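Long-range contacts in denovo NTF2 (Synthetic construct, PDB 6W40), which is a computationally designed NTF2-like protein of no assigned function, probably intended to enclose a pocket between a curved sheet and its helices: residues Ala26-Ala31 and His49-Val54; Lys36-Val41 and Ile112-Ile117; Asp80-Glu85 and Leu103-Val108. All coordinates share one frame; numbering follows the deposited sequence.

Contact 1: residues Ala26-Ala31 and His49-Val54; sequences AFHEMA and HGREEV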
# COMPACT_ATOMS: atom_id res chain seq x y z
N ALA A 26 4.30 -13.56 2.43
CA ALA A 26 3.90 -13.65 1.03
C ALA A 26 4.92 -13.06 0.07
O ALA A 26 4.64 -12.97 -1.13
CB ALA A 26 2.54 -12.97 0.84
N PHE A 27 6.09 -12.65 0.57
CA PHE A 27 7.15 -12.16 -0.30
C PHE A 27 7.65 -13.24 -1.25
O PHE A 27 8.16 -12.91 -2.33
CB PHE A 27 8.30 -11.61 0.53
CG PHE A 27 9.41 -11.00 -0.28
CD1 PHE A 27 9.33 -9.70 -0.72
CD2 PHE A 27 10.54 -11.74 -0.59
CE1 PHE A 27 10.35 -9.13 -1.47
CE2 PHE A 27 11.57 -11.18 -1.34
CZ PHE A 27 11.47 -9.88 -1.78
N HIS A 28 7.52 -14.51 -0.88
CA HIS A 28 8.03 -15.59 -1.71
C HIS A 28 7.20 -15.76 -2.98
O HIS A 28 7.74 -16.06 -4.05
CB HIS A 28 8.06 -16.89 -0.91
CG HIS A 28 8.65 -18.05 -1.66
ND1 HIS A 28 7.93 -18.81 -2.56
CD2 HIS A 28 9.89 -18.59 -1.63
CE1 HIS A 28 8.70 -19.76 -3.05
NE2 HIS A 28 9.90 -19.65 -2.50
N GLU A 29 5.88 -15.58 -2.88
CA GLU A 29 5.01 -15.79 -4.02
C GLU A 29 5.06 -14.64 -5.03
O GLU A 29 4.63 -14.82 -6.17
CB GLU A 29 3.56 -15.99 -3.55
CG GLU A 29 2.89 -14.74 -3.02
CD GLU A 29 1.56 -15.03 -2.34
OE1 GLU A 29 1.36 -16.18 -1.89
OE2 GLU A 29 0.71 -14.12 -2.27
N MET A 30 5.58 -13.48 -4.63
CA MET A 30 5.68 -12.33 -5.52
C MET A 30 7.11 -12.05 -5.97
O MET A 30 7.32 -11.14 -6.79
CB MET A 30 5.11 -11.09 -4.85
CG MET A 30 3.66 -11.22 -4.41
SD MET A 30 3.19 -9.84 -3.36
CE MET A 30 4.50 -9.89 -2.15
N ALA A 31 8.09 -12.79 -5.47
CA ALA A 31 9.48 -12.56 -5.82
C ALA A 31 9.84 -13.28 -7.11
O ALA A 31 9.49 -14.45 -7.30
CB ALA A 31 10.40 -13.03 -4.68
N HIS A 49 21.26 -13.06 -4.12
CA HIS A 49 20.61 -13.33 -5.40
C HIS A 49 19.91 -14.68 -5.34
O HIS A 49 20.38 -15.62 -4.67
CB HIS A 49 21.61 -13.32 -6.56
CG HIS A 49 20.98 -13.44 -7.90
ND1 HIS A 49 20.68 -12.35 -8.69
CD2 HIS A 49 20.57 -14.53 -8.60
CE1 HIS A 49 20.12 -12.76 -9.82
NE2 HIS A 49 20.05 -14.07 -9.79
N GLY A 50 18.78 -14.78 -6.05
CA GLY A 50 17.97 -15.98 -6.02
C GLY A 50 16.83 -15.86 -5.02
O GLY A 50 17.00 -15.24 -3.96
N ARG A 51 15.68 -16.46 -5.32
CA ARG A 51 14.51 -16.27 -4.46
C ARG A 51 14.74 -16.84 -3.06
O ARG A 51 14.31 -16.25 -2.07
CB ARG A 51 13.27 -16.90 -5.09
CG ARG A 51 11.96 -16.43 -4.48
CD ARG A 51 10.82 -17.39 -4.78
NE ARG A 51 10.62 -17.62 -6.21
CZ ARG A 51 9.52 -18.16 -6.73
NH1 ARG A 51 8.51 -18.51 -5.93
NH2 ARG A 51 9.41 -18.34 -8.04
N GLU A 52 15.43 -17.98 -2.97
CA GLU A 52 15.62 -18.62 -1.68
C GLU A 52 16.66 -17.89 -0.83
O GLU A 52 16.48 -17.75 0.39
CB GLU A 52 16.02 -20.08 -1.87
CG GLU A 52 15.01 -20.90 -2.65
CD GLU A 52 13.63 -20.92 -2.01
OE1 GLU A 52 13.55 -20.80 -0.77
OE2 GLU A 52 12.63 -21.04 -2.75
N GLU A 53 17.75 -17.42 -1.45
CA GLU A 53 18.74 -16.64 -0.71
C GLU A 53 18.15 -15.33 -0.21
O GLU A 53 18.46 -14.88 0.90
CB GLU A 53 19.96 -16.37 -1.59
CG GLU A 53 20.93 -17.53 -1.72
CD GLU A 53 21.96 -17.55 -0.61
OE1 GLU A 53 21.59 -17.38 0.57
OE2 GLU A 53 23.16 -17.74 -0.92
N VAL A 54 17.29 -14.70 -1.02
CA VAL A 54 16.74 -13.40 -0.65
C VAL A 54 15.73 -13.55 0.48
O VAL A 54 15.76 -12.80 1.47
CB VAL A 54 16.11 -12.72 -1.88
CG1 VAL A 54 15.26 -11.53 -1.46
CG2 VAL A 54 17.20 -12.29 -2.85
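R51 and H28 cross at about a right angle, and the arginine lays its aliphatic part on the imidazole: R51 CD stands 3.5 Å from the centroid of the H28 ring and 16° off the ring normal, a CH-pi contact over one face. Farther along the chain R51 NH1 comes to 3.1 Å from H28 CE1, the ring and guanidinium planes being well turned from each other. Contact at the rim of this ring is of another kind. H28 NE2 donates to E52 OE2 over 3.1 Å, with an N-H...O angle of 162°; the oxygen lies in the ring plane and is met on its syn side, somewhat out of the carboxylate plane. One histidine thus uses its face for a methylene and its edge for a carboxylate. E52 reaches it because its chain folds back at chi2, bringing a carboxylate whose CB leaves in the other direction round to the imidazole.

As in NTF2-like folds, helices pack against the concave side of a curved sheet; here the weakly bonded helical turn about 27-30 leads into strand 31-32, and the start of helix 51-65, with G50 at its N-cap, lies against it. The closest backbone pair is A31 and R51, and A31 CB rests 3.7 Å from R51 CG. The guanidinium continues past it, with A31 O over one of its faces, offset toward the rim, 3.5 Å from R51 NE.

Deeper in, F27 CE2 approaches V54 CG1 at 3.7 Å. F27 has CG anti to its backbone N (chi1 -177°), which carries the ring toward helix 51-65, where V55 and L58 also touch it. V54 is backed in turn by V35 and F37 of strand 35-41.

Contact 2: residues Lys36-Val41 and Ile112-Ile117; sequences KFQVDV and IKKVRI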
# COMPACT_ATOMS: atom_id res chain seq x y z
N LYS A 36 16.95 -9.82 -6.81
CA LYS A 36 18.14 -9.31 -6.16
C LYS A 36 17.77 -8.56 -4.89
O LYS A 36 16.70 -7.95 -4.80
CB LYS A 36 18.93 -8.38 -7.09
CG LYS A 36 19.73 -9.10 -8.15
CD LYS A 36 20.64 -8.13 -8.89
CE LYS A 36 21.61 -8.88 -9.79
NZ LYS A 36 22.44 -9.83 -9.01
N PHE A 37 18.67 -8.62 -3.91
CA PHE A 37 18.43 -8.01 -2.60
C PHE A 37 19.75 -7.45 -2.09
O PHE A 37 20.73 -8.19 -1.96
CB PHE A 37 17.87 -9.04 -1.61
CG PHE A 37 17.43 -8.45 -0.30
CD1 PHE A 37 16.94 -7.16 -0.23
CD2 PHE A 37 17.50 -9.20 0.86
CE1 PHE A 37 16.53 -6.62 0.97
CE2 PHE A 37 17.10 -8.67 2.07
CZ PHE A 37 16.61 -7.38 2.12
N GLN A 38 19.77 -6.15 -1.80
CA GLN A 38 20.93 -5.52 -1.19
C GLN A 38 20.49 -4.72 0.02
O GLN A 38 19.56 -3.91 -0.06
CB GLN A 38 21.69 -4.64 -2.19
CG GLN A 38 20.84 -3.71 -3.03
CD GLN A 38 21.68 -2.83 -3.93
OE1 GLN A 38 21.37 -2.64 -5.11
NE2 GLN A 38 22.75 -2.27 -3.37
N VAL A 39 21.16 -4.95 1.15
CA VAL A 39 20.86 -4.29 2.41
C VAL A 39 22.02 -3.35 2.74
O VAL A 39 23.19 -3.74 2.63
CB VAL A 39 20.64 -5.30 3.55
CG1 VAL A 39 19.93 -4.64 4.71
CG2 VAL A 39 19.88 -6.51 3.05
N ASP A 40 21.69 -2.12 3.13
CA ASP A 40 22.68 -1.13 3.53
C ASP A 40 22.43 -0.80 5.00
O ASP A 40 21.54 -0.01 5.32
CB ASP A 40 22.59 0.12 2.66
CG ASP A 40 23.08 -0.12 1.25
OD1 ASP A 40 24.10 -0.82 1.09
OD2 ASP A 40 22.44 0.38 0.30
N VAL A 41 23.20 -1.42 5.88
CA VAL A 41 23.12 -1.17 7.32
C VAL A 41 24.44 -0.54 7.73
O VAL A 41 25.41 -1.24 8.04
CB VAL A 41 22.83 -2.44 8.12
CG1 VAL A 41 22.73 -2.11 9.60
CG2 VAL A 41 21.55 -3.09 7.63
N ILE A 112 8.56 -9.22 -8.18
CA ILE A 112 9.57 -8.35 -7.58
C ILE A 112 10.94 -8.83 -8.04
O ILE A 112 11.38 -9.93 -7.68
CB ILE A 112 9.47 -8.33 -6.05
CG1 ILE A 112 8.08 -7.86 -5.61
CG2 ILE A 112 10.54 -7.43 -5.47
CD1 ILE A 112 7.89 -7.85 -4.11
N LYS A 113 11.62 -8.02 -8.85
CA LYS A 113 12.92 -8.37 -9.40
C LYS A 113 14.08 -7.86 -8.55
O LYS A 113 15.15 -8.48 -8.54
CB LYS A 113 13.06 -7.84 -10.83
CG LYS A 113 14.38 -8.16 -11.51
CD LYS A 113 14.64 -9.66 -11.56
CE LYS A 113 16.04 -9.97 -12.06
NZ LYS A 113 17.09 -9.47 -11.12
N LYS A 114 13.90 -6.76 -7.83
CA LYS A 114 14.98 -6.21 -7.02
C LYS A 114 14.40 -5.49 -5.81
O LYS A 114 13.41 -4.76 -5.92
CB LYS A 114 15.86 -5.26 -7.83
CG LYS A 114 17.09 -4.76 -7.10
CD LYS A 114 17.93 -3.88 -7.99
CE LYS A 114 19.20 -3.45 -7.28
NZ LYS A 114 20.05 -2.58 -8.13
N VAL A 115 15.03 -5.70 -4.65
CA VAL A 115 14.70 -5.00 -3.42
C VAL A 115 15.97 -4.39 -2.86
O VAL A 115 17.00 -5.06 -2.78
CB VAL A 115 14.06 -5.94 -2.37
CG1 VAL A 115 13.77 -5.17 -1.09
CG2 VAL A 115 12.80 -6.57 -2.91
N ARG A 116 15.91 -3.11 -2.50
CA ARG A 116 17.00 -2.44 -1.81
C ARG A 116 16.47 -1.87 -0.50
O ARG A 116 15.40 -1.25 -0.47
CB ARG A 116 17.62 -1.33 -2.66
CG ARG A 116 18.80 -0.65 -1.97
CD ARG A 116 19.51 0.34 -2.86
NE ARG A 116 20.74 0.83 -2.24
CZ ARG A 116 21.54 1.74 -2.77
NH1 ARG A 116 21.26 2.27 -3.95
NH2 ARG A 116 22.64 2.12 -2.12
N ILE A 117 17.21 -2.09 0.58
CA ILE A 117 16.83 -1.63 1.91
C ILE A 117 18.02 -0.91 2.52
O ILE A 117 19.11 -1.48 2.62
CB ILE A 117 16.36 -2.79 2.80
CG1 ILE A 117 15.04 -3.36 2.26
CG2 ILE A 117 16.19 -2.32 4.24
CD1 ILE A 117 14.48 -4.51 3.06
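K36-V41 and I112-I117 run parallel in the mixed, curved sheet of the NTF2-like fold, 2° apart with axes 4.7 Å from each other, joined by five backbone hydrogen bonds. On the buried face, F37 turns its ring edge to the neighbouring strand: F37 CE1 lies 3.7 Å from V115 CG1 and 3.6 Å from I117 CD1. Helix 51-65 covers this face, with V54, E57 and L58 on F37.

On the face of K36, Q38, K114 and R116, the R116 chain, extended from CG to NE, forms a side-on salt bridge with D40. R116 NH2 and NE donate to the same oxygen, D40 OD2, at 3.0 and 3.1 Å; that oxygen lies in the guanidinium plane, while the carboxylate is turned 71° from it. Q38 CG packs 3.8 Å from R116 CG, and Q38 NE2 lies over one guanidinium face near R116 NE, the two planes 11° apart. A leucine in place of R116 would probably leave D40 OD2 without the two donors R116 supplies and the carboxylate freer to turn. D40 OD1 is hydrogen-bonded to H45 ND1, so the buried carboxylate has partners on both oxygens, which would probably stabilise its negative charge.

Contact 3: residues Asp80-Glu85 and Leu103-Val108; sequences DKLVVE and LIVIVV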
# COMPACT_ATOMS: atom_id res chain seq x y z
N ASP A 80 8.43 1.40 -13.05
CA ASP A 80 8.45 0.06 -12.48
C ASP A 80 9.16 0.02 -11.13
O ASP A 80 9.51 -1.06 -10.65
CB ASP A 80 9.11 -0.92 -13.45
CG ASP A 80 10.56 -0.58 -13.73
OD1 ASP A 80 10.96 0.59 -13.53
OD2 ASP A 80 11.32 -1.49 -14.14
N LYS A 81 9.38 1.17 -10.51
CA LYS A 81 10.14 1.27 -9.27
C LYS A 81 9.28 1.87 -8.18
O LYS A 81 8.63 2.91 -8.38
CB LYS A 81 11.40 2.13 -9.47
CG LYS A 81 12.19 2.38 -8.20
CD LYS A 81 13.32 3.38 -8.43
CE LYS A 81 14.27 2.89 -9.51
NZ LYS A 81 15.33 3.89 -9.82
N LEU A 82 9.27 1.23 -7.02
CA LEU A 82 8.64 1.76 -5.82
C LEU A 82 9.72 2.33 -4.91
O LEU A 82 10.72 1.66 -4.64
CB LEU A 82 7.85 0.68 -5.08
CG LEU A 82 7.49 1.04 -3.64
CD1 LEU A 82 6.33 2.03 -3.59
CD2 LEU A 82 7.20 -0.20 -2.81
N VAL A 83 9.52 3.56 -4.43
CA VAL A 83 10.45 4.20 -3.51
C VAL A 83 9.66 4.58 -2.26
O VAL A 83 8.70 5.36 -2.34
CB VAL A 83 11.13 5.43 -4.13
CG1 VAL A 83 12.10 6.05 -3.14
CG2 VAL A 83 11.85 5.04 -5.41
N VAL A 84 10.07 4.04 -1.12
CA VAL A 84 9.39 4.26 0.16
C VAL A 84 10.40 4.82 1.15
O VAL A 84 11.51 4.28 1.29
CB VAL A 84 8.76 2.97 0.70
CG1 VAL A 84 8.16 3.21 2.08
CG2 VAL A 84 7.71 2.45 -0.26
N GLU A 85 10.02 5.89 1.83
CA GLU A 85 10.73 6.40 3.00
C GLU A 85 9.80 6.30 4.20
O GLU A 85 8.68 6.81 4.15
CB GLU A 85 11.19 7.84 2.79
CG GLU A 85 11.90 8.10 1.47
CD GLU A 85 12.40 9.52 1.36
OE1 GLU A 85 13.55 9.79 1.78
OE2 GLU A 85 11.64 10.38 0.86
N LEU A 103 13.14 1.98 1.24
CA LEU A 103 12.97 0.74 0.51
C LEU A 103 12.73 1.04 -0.96
O LEU A 103 11.92 1.92 -1.29
CB LEU A 103 11.82 -0.09 1.07
CG LEU A 103 11.95 -0.46 2.55
CD1 LEU A 103 11.18 0.52 3.42
CD2 LEU A 103 11.49 -1.89 2.79
N ILE A 104 13.42 0.32 -1.83
CA ILE A 104 13.28 0.46 -3.28
C ILE A 104 12.93 -0.91 -3.84
O ILE A 104 13.70 -1.86 -3.70
CB ILE A 104 14.55 1.02 -3.93
CG1 ILE A 104 14.82 2.43 -3.40
CG2 ILE A 104 14.41 1.03 -5.44
CD1 ILE A 104 16.21 2.93 -3.69
N VAL A 105 11.76 -1.00 -4.48
CA VAL A 105 11.25 -2.26 -5.01
C VAL A 105 11.06 -2.09 -6.51
O VAL A 105 10.35 -1.19 -6.96
CB VAL A 105 9.92 -2.66 -4.35
CG1 VAL A 105 9.37 -3.92 -5.00
CG2 VAL A 105 10.13 -2.86 -2.85
N ILE A 106 11.71 -2.97 -7.29
CA ILE A 106 11.61 -2.96 -8.74
C ILE A 106 10.74 -4.14 -9.15
O ILE A 106 11.02 -5.29 -8.79
CB ILE A 106 13.00 -3.05 -9.40
CG1 ILE A 106 13.86 -1.86 -8.97
CG2 ILE A 106 12.86 -3.09 -10.91
CD1 ILE A 106 15.24 -1.85 -9.58
N VAL A 107 9.68 -3.85 -9.91
CA VAL A 107 8.72 -4.86 -10.34
C VAL A 107 8.90 -5.08 -11.83
O VAL A 107 8.81 -4.14 -12.63
CB VAL A 107 7.28 -4.43 -10.01
CG1 VAL A 107 6.29 -5.46 -10.53
CG2 VAL A 107 7.11 -4.24 -8.51
N VAL A 108 9.16 -6.33 -12.21
CA VAL A 108 9.35 -6.72 -13.60
C VAL A 108 8.43 -7.90 -13.89
O VAL A 108 8.54 -8.95 -13.24
CB VAL A 108 10.81 -7.09 -13.91
CG1 VAL A 108 10.93 -7.61 -15.34
CG2 VAL A 108 11.72 -5.89 -13.70
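L82 and V105 form the dense middle of this antiparallel pairing, lying side by side and pointing the same way, with L82 CD2 4.0 Å from V105 CG2. They are a hydrogen-bonded pair: L82 N donates to V105 O at 2.7 Å, almost straight at 175°, and V105 N returns a bond to L82 O, arriving in the carbonyl plane on a lone pair. V84 and L103 repeat the two reciprocal hydrogen bonds at the next hydrogen-bonded pair, their side chains on the same buried face but less closely fitted, V84 CG1 to L103 CD1 being 4.3 Å. With L82 CG anti to the backbone N (chi1 164°), the turn about chi2 sets CD2 alongside V105.

The opposite face carries K81, V83, I104 and I106, all partly exposed. Contact here is thinner and partly diagonal: K81 CG lies along I104 CG2 at 3.8 Å, whereas the directly paired V83 CG2 and I104 CG1 come no closer than 4.4 Å. At the loop end D80 takes part through its backbone O, which accepts from V107 N at 2.9 Å, and through its side chain, whose OD2 lies beside I106 CG2, 3.9 Å away.

The axes, 4.5 Å apart and 166° from each other in direction, belong to the hairpin of strands 81-90 and 100-108. Helix 2-18 covers the L82 face, with I14 and L18 against that leucine and D10 against V107. Strand 74-78 flanks the hairpin beside strand 81-90, where V83 bonds through its backbone to K76; strand 111-119 lies along the other edge, beside strand 100-108.

In the fold
Contacts 2 and 3 belong to the same curved sheet, their centres 10 Å apart. Strands 100-108 and 111-119 are neighbours in it, so R116 N to I104 O (2.8 Å) ties one contact to the other. Contact 1, between the helical turn and helix 51-65, has its centre 11 Å from that of contact 2; they meet where M30 O probably accepts a hydrogen bond from I112 N and V54 packs on F37. The nearest atoms of contacts 1 and 3 are about 6 Å apart. Along the chain the segments of contacts 1 and 2 alternate, and contact 3 is nested within the loop closed by contact 2, whose parallel pairing therefore joins contact 1's region to contact 3's hairpin within one NTF2-like domain.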